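Local structure of leucine aminopeptidase 2 (Saccharomyces cerevisiae, 2XQ0) at residues A[568-580]-A[598-610]. The protein cleaves di- and tripeptides as a zinc-dependent aminopeptidase of the M1 family and has low epoxide hydrolase activity in vitro. Sequence-based numbering, arbitrary orientation.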
ATOM      1  N   ILE A 568     -14.206 -22.460  -6.585  1.00 53.48           N
ATOM      2  CA  ILE A 568     -15.341 -21.744  -7.169  1.00 59.12           C
ATOM      3  C   ILE A 568     -15.373 -21.905  -8.690  1.00 59.90           C
ATOM      4  O   ILE A 568     -16.413 -22.206  -9.272  1.00 58.13           O
ATOM      5  CB  ILE A 568     -15.317 -20.240  -6.811  1.00 61.55           C
ATOM      6  CG1 ILE A 568     -15.444 -20.044  -5.295  1.00 58.39           C
ATOM      7  CG2 ILE A 568     -16.423 -19.497  -7.543  1.00 67.71           C
ATOM      8  CD1 ILE A 568     -16.624 -20.770  -4.683  1.00 55.43           C
ATOM      9  N   PHE A 569     -14.222 -21.696  -9.320  1.00 60.73           N
ATOM     10  CA  PHE A 569     -14.076 -21.873 -10.763  1.00 58.67           C
ATOM     11  C   PHE A 569     -14.476 -23.288 -11.189  1.00 68.56           C
ATOM     12  O   PHE A 569     -14.912 -23.510 -12.322  1.00 68.56           O
ATOM     13  CB  PHE A 569     -12.635 -21.563 -11.191  1.00 49.77           C
ATOM     14  CG  PHE A 569     -12.444 -20.165 -11.713  1.00 57.37           C
ATOM     15  CD1 PHE A 569     -12.396 -19.083 -10.842  1.00 62.23           C
ATOM     16  CD2 PHE A 569     -12.316 -19.930 -13.077  1.00 57.54           C
ATOM     17  CE1 PHE A 569     -12.221 -17.795 -11.321  1.00 57.18           C
ATOM     18  CE2 PHE A 569     -12.142 -18.643 -13.562  1.00 53.97           C
ATOM     19  CZ  PHE A 569     -12.098 -17.573 -12.686  1.00 55.71           C
ATOM     20  N   ALA A 570     -14.328 -24.231 -10.260  1.00 66.48           N
ATOM     21  CA  ALA A 570     -14.721 -25.617 -10.467  1.00 59.64           C
ATOM     22  C   ALA A 570     -16.128 -25.884  -9.930  1.00 59.86           C
ATOM     23  O   ALA A 570     -16.639 -26.998 -10.020  1.00 57.71           O
ATOM     24  CB  ALA A 570     -13.710 -26.562  -9.817  1.00 54.57           C
ATOM     25  N   LYS A 571     -16.747 -24.853  -9.371  1.00 66.14           N
ATOM     26  CA  LYS A 571     -18.106 -24.972  -8.857  1.00 76.96           C
ATOM     27  C   LYS A 571     -18.307 -26.236  -8.012  1.00 79.22           C
ATOM     28  O   LYS A 571     -19.279 -26.972  -8.202  1.00 82.51           O
ATOM     29  CB  LYS A 571     -19.119 -24.932 -10.009  1.00 78.00           C
ATOM     30  CG  LYS A 571     -19.119 -23.628 -10.795  1.00 78.95           C
ATOM     31  CD  LYS A 571     -20.165 -23.647 -11.902  1.00 81.89           C
ATOM     32  CE  LYS A 571     -20.272 -22.290 -12.579  1.00 76.53           C
ATOM     33  NZ  LYS A 571     -18.959 -21.865 -13.141  1.00 65.81           N
ATOM     34  N   LEU A 572     -17.382 -26.488  -7.089  1.00 71.85           N
ATOM     35  CA  LEU A 572     -17.569 -27.541  -6.097  1.00 69.56           C
ATOM     36  C   LEU A 572     -18.462 -26.973  -5.012  1.00 75.53           C
ATOM     37  O   LEU A 572     -17.991 -26.273  -4.114  1.00 79.71           O
ATOM     38  CB  LEU A 572     -16.234 -27.994  -5.502  1.00 64.37           C
ATOM     39  CG  LEU A 572     -15.235 -28.672  -6.444  1.00 69.21           C
ATOM     40  CD1 LEU A 572     -13.915 -28.937  -5.736  1.00 63.65           C
ATOM     41  CD2 LEU A 572     -15.812 -29.962  -7.013  1.00 76.53           C
ATOM     42  N   GLN A 573     -19.754 -27.270  -5.110  1.00 81.66           N
ATOM     43  CA  GLN A 573     -20.765 -26.610  -4.286  1.00 87.29           C
ATOM     44  C   GLN A 573     -20.615 -26.862  -2.789  1.00 82.82           C
ATOM     45  O   GLN A 573     -20.971 -26.007  -1.980  1.00 85.14           O
ATOM     46  CB  GLN A 573     -22.174 -26.982  -4.760  1.00103.20           C
ATOM     47  CG  GLN A 573     -22.517 -26.445  -6.142  1.00117.17           C
ATOM     48  CD  GLN A 573     -23.884 -26.898  -6.630  1.00135.01           C
ATOM     49  OE1 GLN A 573     -24.340 -27.997  -6.311  1.00141.30           O
ATOM     50  NE2 GLN A 573     -24.541 -26.051  -7.415  1.00140.39           N
ATOM     51  N   GLU A 574     -20.080 -28.023  -2.421  1.00 83.40           N
ATOM     52  CA  GLU A 574     -19.945 -28.380  -1.008  1.00 88.34           C
ATOM     53  C   GLU A 574     -18.909 -27.523  -0.272  1.00 85.28           C
ATOM     54  O   GLU A 574     -18.838 -27.543   0.960  1.00 87.37           O
ATOM     55  CB  GLU A 574     -19.648 -29.878  -0.832  1.00 93.64           C
ATOM     56  CG  GLU A 574     -18.269 -30.323  -1.294  1.00 98.63           C
ATOM     57  CD  GLU A 574     -18.186 -30.544  -2.792  1.00101.17           C
ATOM     58  OE1 GLU A 574     -19.210 -30.359  -3.483  1.00105.98           O
ATOM     59  OE2 GLU A 574     -17.095 -30.908  -3.276  1.00 99.07           O
ATOM     60  N   GLU A 575     -18.127 -26.759  -1.031  1.00 79.39           N
ATOM     61  CA  GLU A 575     -17.094 -25.898  -0.453  1.00 75.63           C
ATOM     62  C   GLU A 575     -17.519 -24.428  -0.296  1.00 74.93           C
ATOM     63  O   GLU A 575     -16.825 -23.639   0.347  1.00 68.00           O
ATOM     64  CB  GLU A 575     -15.806 -26.000  -1.272  1.00 75.62           C
ATOM     65  CG  GLU A 575     -15.231 -27.411  -1.351  1.00 80.65           C
ATOM     66  CD  GLU A 575     -14.891 -27.999   0.014  1.00 85.16           C
ATOM     67  OE1 GLU A 575     -14.741 -27.232   0.987  1.00 88.27           O
ATOM     68  OE2 GLU A 575     -14.764 -29.236   0.113  1.00 87.73           O
ATOM     69  N   TYR A 576     -18.659 -24.066  -0.876  1.00 76.73           N
ATOM     70  CA  TYR A 576     -19.143 -22.688  -0.816  1.00 81.24           C
ATOM     71  C   TYR A 576     -19.273 -22.183   0.623  1.00 81.95           C
ATOM     72  O   TYR A 576     -19.127 -20.988   0.882  1.00 84.13           O
ATOM     73  CB  TYR A 576     -20.496 -22.556  -1.523  1.00 81.51           C
ATOM     74  CG  TYR A 576     -20.493 -22.903  -3.001  1.00 77.17           C
ATOM     75  CD1 TYR A 576     -21.686 -22.998  -3.704  1.00 77.30           C
ATOM     76  CD2 TYR A 576     -19.308 -23.130  -3.691  1.00 69.12           C
ATOM     77  CE1 TYR A 576     -21.705 -23.309  -5.049  1.00 73.26           C
ATOM     78  CE2 TYR A 576     -19.319 -23.436  -5.037  1.00 66.36           C
ATOM     79  CZ  TYR A 576     -20.527 -23.526  -5.708  1.00 74.64           C
ATOM     80  OH  TYR A 576     -20.559 -23.835  -7.049  1.00 78.74           O
ATOM     81  N   LYS A 577     -19.557 -23.100   1.547  1.00 80.67           N
ATOM     82  CA  LYS A 577     -19.782 -22.761   2.955  1.00 76.36           C
ATOM     83  C   LYS A 577     -18.503 -22.292   3.638  1.00 72.11           C
ATOM     84  O   LYS A 577     -18.521 -21.421   4.511  1.00 61.10           O
ATOM     85  CB  LYS A 577     -20.346 -23.978   3.699  1.00 84.01           C
ATOM     86  CG  LYS A 577     -20.507 -23.800   5.206  1.00 85.05           C
ATOM     87  CD  LYS A 577     -21.625 -22.821   5.537  1.00 91.66           C
ATOM     88  CE  LYS A 577     -22.064 -22.940   6.991  1.00 93.42           C
ATOM     89  NZ  LYS A 577     -21.037 -22.419   7.943  1.00 86.77           N
ATOM     90  N   HIS A 578     -17.384 -22.878   3.234  1.00 76.67           N
ATOM     91  CA  HIS A 578     -16.102 -22.561   3.843  1.00 79.33           C
ATOM     92  C   HIS A 578     -15.575 -21.214   3.354  1.00 70.73           C
ATOM     93  O   HIS A 578     -14.959 -20.474   4.121  1.00 60.00           O
ATOM     94  CB  HIS A 578     -15.103 -23.692   3.589  1.00 84.65           C
ATOM     95  CG  HIS A 578     -15.601 -25.034   4.030  1.00 96.56           C
ATOM     96  ND1 HIS A 578     -15.222 -25.615   5.219  1.00102.46           N
ATOM     97  CD2 HIS A 578     -16.475 -25.893   3.452  1.00102.28           C
ATOM     98  CE1 HIS A 578     -15.829 -26.781   5.351  1.00106.89           C
ATOM     99  NE2 HIS A 578     -16.593 -26.974   4.290  1.00107.00           N
ATOM    100  N   LEU A 579     -15.832 -20.900   2.084  1.00 68.42           N
ATOM    101  CA  LEU A 579     -15.517 -19.579   1.546  1.00 65.96           C
ATOM    102  C   LEU A 579     -16.291 -18.511   2.295  1.00 57.51           C
ATOM    103  O   LEU A 579     -15.727 -17.501   2.706  1.00 65.18           O
ATOM    104  CB  LEU A 579     -15.850 -19.482   0.054  1.00 70.77           C
ATOM    105  CG  LEU A 579     -15.723 -18.060  -0.512  1.00 67.40           C
ATOM    106  CD1 LEU A 579     -14.322 -17.477  -0.240  1.00 53.87           C
ATOM    107  CD2 LEU A 579     -16.041 -18.029  -2.000  1.00 66.04           C
ATOM    108  N   ALA A 580     -17.590 -18.745   2.470  1.00 65.84           N
ATOM    109  CA  ALA A 580     -18.463 -17.798   3.162  1.00 62.40           C
ATOM    110  C   ALA A 580     -17.933 -17.479   4.554  1.00 65.64           C
ATOM    111  O   ALA A 580     -17.807 -16.313   4.926  1.00 65.33           O
ATOM    112  CB  ALA A 580     -19.887 -18.343   3.241  1.00 65.56           C
ATOM    113  N   LEU A 598     -16.405 -13.738  -6.207  1.00 76.86           N
ATOM    114  CA  LEU A 598     -16.417 -15.181  -6.429  1.00 77.79           C
ATOM    115  C   LEU A 598     -17.671 -15.857  -5.856  1.00 76.21           C
ATOM    116  O   LEU A 598     -18.386 -16.564  -6.572  1.00 66.80           O
ATOM    117  CB  LEU A 598     -15.143 -15.821  -5.864  1.00 73.73           C
ATOM    118  CG  LEU A 598     -13.916 -15.796  -6.782  1.00 73.53           C
ATOM    119  CD1 LEU A 598     -14.163 -16.660  -8.013  1.00 75.51           C
ATOM    120  CD2 LEU A 598     -13.529 -14.378  -7.195  1.00 72.83           C
ATOM    121  N   LEU A 599     -17.942 -15.636  -4.572  1.00 75.24           N
ATOM    122  CA  LEU A 599     -19.083 -16.278  -3.921  1.00 82.95           C
ATOM    123  C   LEU A 599     -20.423 -15.854  -4.536  1.00 89.35           C
ATOM    124  O   LEU A 599     -21.363 -16.648  -4.584  1.00 95.74           O
ATOM    125  CB  LEU A 599     -19.077 -16.029  -2.402  1.00 77.94           C
ATOM    126  CG  LEU A 599     -20.038 -16.918  -1.596  1.00 76.99           C
ATOM    127  CD1 LEU A 599     -19.691 -18.409  -1.750  1.00 62.15           C
ATOM    128  CD2 LEU A 599     -20.089 -16.504  -0.122  1.00 80.72           C
ATOM    129  N   ASN A 600     -20.507 -14.612  -5.012  1.00 83.09           N
ATOM    130  CA  ASN A 600     -21.733 -14.137  -5.650  1.00 85.82           C
ATOM    131  C   ASN A 600     -21.999 -14.786  -7.012  1.00 88.24           C
ATOM    132  O   ASN A 600     -23.149 -14.890  -7.443  1.00 90.55           O
ATOM    133  CB  ASN A 600     -21.738 -12.612  -5.787  1.00 85.11           C
ATOM    134  CG  ASN A 600     -23.095 -12.073  -6.213  1.00 90.63           C
ATOM    135  OD1 ASN A 600     -23.275 -11.633  -7.349  1.00 92.23           O
ATOM    136  ND2 ASN A 600     -24.059 -12.116  -5.304  1.00 87.27           N
ATOM    137  N   SER A 601     -20.939 -15.228  -7.682  1.00 84.05           N
ATOM    138  CA  SER A 601     -21.088 -15.850  -8.998  1.00 81.50           C
ATOM    139  C   SER A 601     -21.473 -17.328  -8.924  1.00 82.67           C
ATOM    140  O   SER A 601     -21.707 -17.951  -9.954  1.00 90.26           O
ATOM    141  CB  SER A 601     -19.827 -15.674  -9.844  1.00 71.62           C
ATOM    142  OG  SER A 601     -18.771 -16.509  -9.395  1.00 68.76           O
ATOM    143  N   VAL A 602     -21.543 -17.886  -7.717  1.00 78.81           N
ATOM    144  CA  VAL A 602     -21.965 -19.277  -7.543  1.00 77.86           C
ATOM    145  C   VAL A 602     -23.149 -19.441  -6.585  1.00 90.98           C
ATOM    146  O   VAL A 602     -23.903 -20.414  -6.676  1.00 97.95           O
ATOM    147  CB  VAL A 602     -20.799 -20.187  -7.103  1.00 68.66           C
ATOM    148  CG1 VAL A 602     -19.764 -20.292  -8.216  1.00 60.70           C
ATOM    149  CG2 VAL A 602     -20.175 -19.679  -5.810  1.00 61.32           C
ATOM    150  N   ASP A 603     -23.314 -18.485  -5.674  1.00 88.68           N
ATOM    151  CA  ASP A 603     -24.435 -18.490  -4.736  1.00 85.01           C
ATOM    152  C   ASP A 603     -24.662 -17.081  -4.207  1.00 89.15           C
ATOM    153  O   ASP A 603     -24.058 -16.678  -3.208  1.00 87.36           O
ATOM    154  CB  ASP A 603     -24.165 -19.448  -3.573  1.00 78.43           C
ATOM    155  CG  ASP A 603     -25.425 -19.808  -2.797  1.00 82.67           C
ATOM    156  OD1 ASP A 603     -26.303 -18.932  -2.594  1.00 86.44           O
ATOM    157  OD2 ASP A 603     -25.530 -20.978  -2.374  1.00 85.14           O
ATOM    158  N   ARG A 604     -25.524 -16.328  -4.883  1.00 85.62           N
ATOM    159  CA  ARG A 604     -25.782 -14.959  -4.467  1.00 81.30           C
ATOM    160  C   ARG A 604     -26.574 -14.921  -3.161  1.00 93.53           C
ATOM    161  O   ARG A 604     -26.286 -14.106  -2.284  1.00 94.60           O
ATOM    162  CB  ARG A 604     -26.488 -14.170  -5.568  1.00 74.93           C
ATOM    163  CG  ARG A 604     -26.925 -12.777  -5.123  1.00 82.84           C
ATOM    164  CD  ARG A 604     -27.242 -11.890  -6.307  1.00 87.94           C
ATOM    165  NE  ARG A 604     -27.754 -10.597  -5.879  1.00 94.48           N
ATOM    166  CZ  ARG A 604     -26.991  -9.569  -5.525  1.00 88.96           C
ATOM    167  NH1 ARG A 604     -27.555  -8.427  -5.145  1.00 84.46           N
ATOM    168  NH2 ARG A 604     -25.669  -9.683  -5.550  1.00 76.23           N
ATOM    169  N   ARG A 605     -27.555 -15.816  -3.039  1.00102.96           N
ATOM    170  CA  ARG A 605     -28.367 -15.951  -1.826  1.00109.65           C
ATOM    171  C   ARG A 605     -27.481 -16.166  -0.597  1.00104.13           C
ATOM    172  O   ARG A 605     -27.885 -15.909   0.539  1.00102.86           O
ATOM    173  CB  ARG A 605     -29.344 -17.121  -1.978  1.00119.08           C
ATOM    174  CG  ARG A 605     -30.262 -17.324  -0.790  1.00131.50           C
ATOM    175  CD  ARG A 605     -31.082 -16.074  -0.520  1.00143.46           C
ATOM    176  NE  ARG A 605     -31.980 -16.228   0.622  1.00150.65           N
ATOM    177  CZ  ARG A 605     -31.666 -15.898   1.869  1.00153.74           C
ATOM    178  NH1 ARG A 605     -30.470 -15.395   2.142  1.00150.25           N
ATOM    179  NH2 ARG A 605     -32.549 -16.070   2.845  1.00159.39           N
ATOM    180  N   LEU A 606     -26.265 -16.640  -0.844  1.00 95.02           N
ATOM    181  CA  LEU A 606     -25.293 -16.891   0.211  1.00 83.22           C
ATOM    182  C   LEU A 606     -24.297 -15.744   0.333  1.00 78.15           C
ATOM    183  O   LEU A 606     -23.799 -15.462   1.421  1.00 81.15           O
ATOM    184  CB  LEU A 606     -24.549 -18.203  -0.057  1.00 79.15           C
ATOM    185  CG  LEU A 606     -23.320 -18.523   0.799  1.00 74.59           C
ATOM    186  CD1 LEU A 606     -23.648 -18.442   2.294  1.00 78.83           C
ATOM    187  CD2 LEU A 606     -22.726 -19.888   0.421  1.00 75.44           C
ATOM    188  N   ALA A 607     -24.001 -15.086  -0.784  1.00 74.85           N
ATOM    189  CA  ALA A 607     -23.025 -13.998  -0.785  1.00 72.38           C
ATOM    190  C   ALA A 607     -23.574 -12.774  -0.061  1.00 80.33           C
ATOM    191  O   ALA A 607     -22.882 -12.157   0.757  1.00 75.96           O
ATOM    192  CB  ALA A 607     -22.614 -13.643  -2.208  1.00 66.59           C
ATOM    193  N   LEU A 608     -24.828 -12.436  -0.351  1.00 82.24           N
ATOM    194  CA  LEU A 608     -25.490 -11.312   0.308  1.00 85.05           C
ATOM    195  C   LEU A 608     -25.850 -11.637   1.753  1.00 85.93           C
ATOM    196  O   LEU A 608     -25.890 -10.751   2.610  1.00 90.98           O
ATOM    197  CB  LEU A 608     -26.744 -10.903  -0.460  1.00 94.02           C
ATOM    198  CG  LEU A 608     -26.547  -9.922  -1.611  1.00 94.36           C
ATOM    199  CD1 LEU A 608     -27.861  -9.754  -2.359  1.00107.22           C
ATOM    200  CD2 LEU A 608     -26.042  -8.580  -1.089  1.00 80.68           C
ATOM    201  N   ALA A 609     -26.121 -12.910   2.015  1.00 89.52           N
ATOM    202  CA  ALA A 609     -26.395 -13.371   3.369  1.00 96.43           C
ATOM    203  C   ALA A 609     -25.122 -13.261   4.197  1.00 91.22           C
ATOM    204  O   ALA A 609     -25.145 -12.840   5.357  1.00 92.38           O
ATOM    205  CB  ALA A 609     -26.885 -14.804   3.345  1.00101.87           C
ATOM    206  N   THR A 610     -24.007 -13.645   3.589  1.00 83.92           N
ATOM    207  CA  THR A 610     -22.727 -13.576   4.270  1.00 80.69           C
ATOM    208  C   THR A 610     -22.347 -12.124   4.558  1.00 79.01           C
ATOM    209  O   THR A 610     -22.107 -11.773   5.708  1.00 78.11           O
ATOM    210  CB  THR A 610     -21.644 -14.312   3.488  1.00 82.94           C
ATOM    211  OG1 THR A 610     -21.978 -15.706   3.441  1.00 83.66           O
ATOM    212  CG2 THR A 610     -20.288 -14.140   4.156  1.00 83.24           C
TER
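In the C-terminal helical domain, the junction of helices 557-569 and 576-582 packs against that of helices 589-600 and 604-614. Val-602, between the latter two, meets Ile-568 at the end of helix 557-569 and Tyr-576 in helix 576-582. Val-602 CG2 sits over one face of the Tyr-576 ring in a CH-pi contact, 3.8 Å from the centroid and 9° off the ring normal. Gln-573 CA lies against the opposite face, so the ring is sandwiched. The other methyl, Val-602 CG1, presses on Ile-568 CG2 at 3.5 Å, which is tight for two carbons. The same Ile-568 CG2 meets Leu-598 CD1 at 3.7 Å. Replacing the Tyr-576 ring with an alanine side chain is likely to open a gap beside Val-602 and deprive CG2 of its aromatic face. Further along, Leu-599 CD2 reaches Ala-580 CB (3.8 Å), while Leu-599 CB meets Leu-579 CD2. Ala-580 CB also touches Leu-606 CD1 and lies 3.4 Å from Thr-610 OG1. That hydroxyl donates to Leu-606 O. No hydrogen bond links the two segments. Helices 576-582 and 604-614 run nearly parallel, at 21° between their short segments, with helix 589-600 between them in the chain; Leu-579 also reaches Phe-564 on helix 557-569, and Leu-572 rests on helix 537-546.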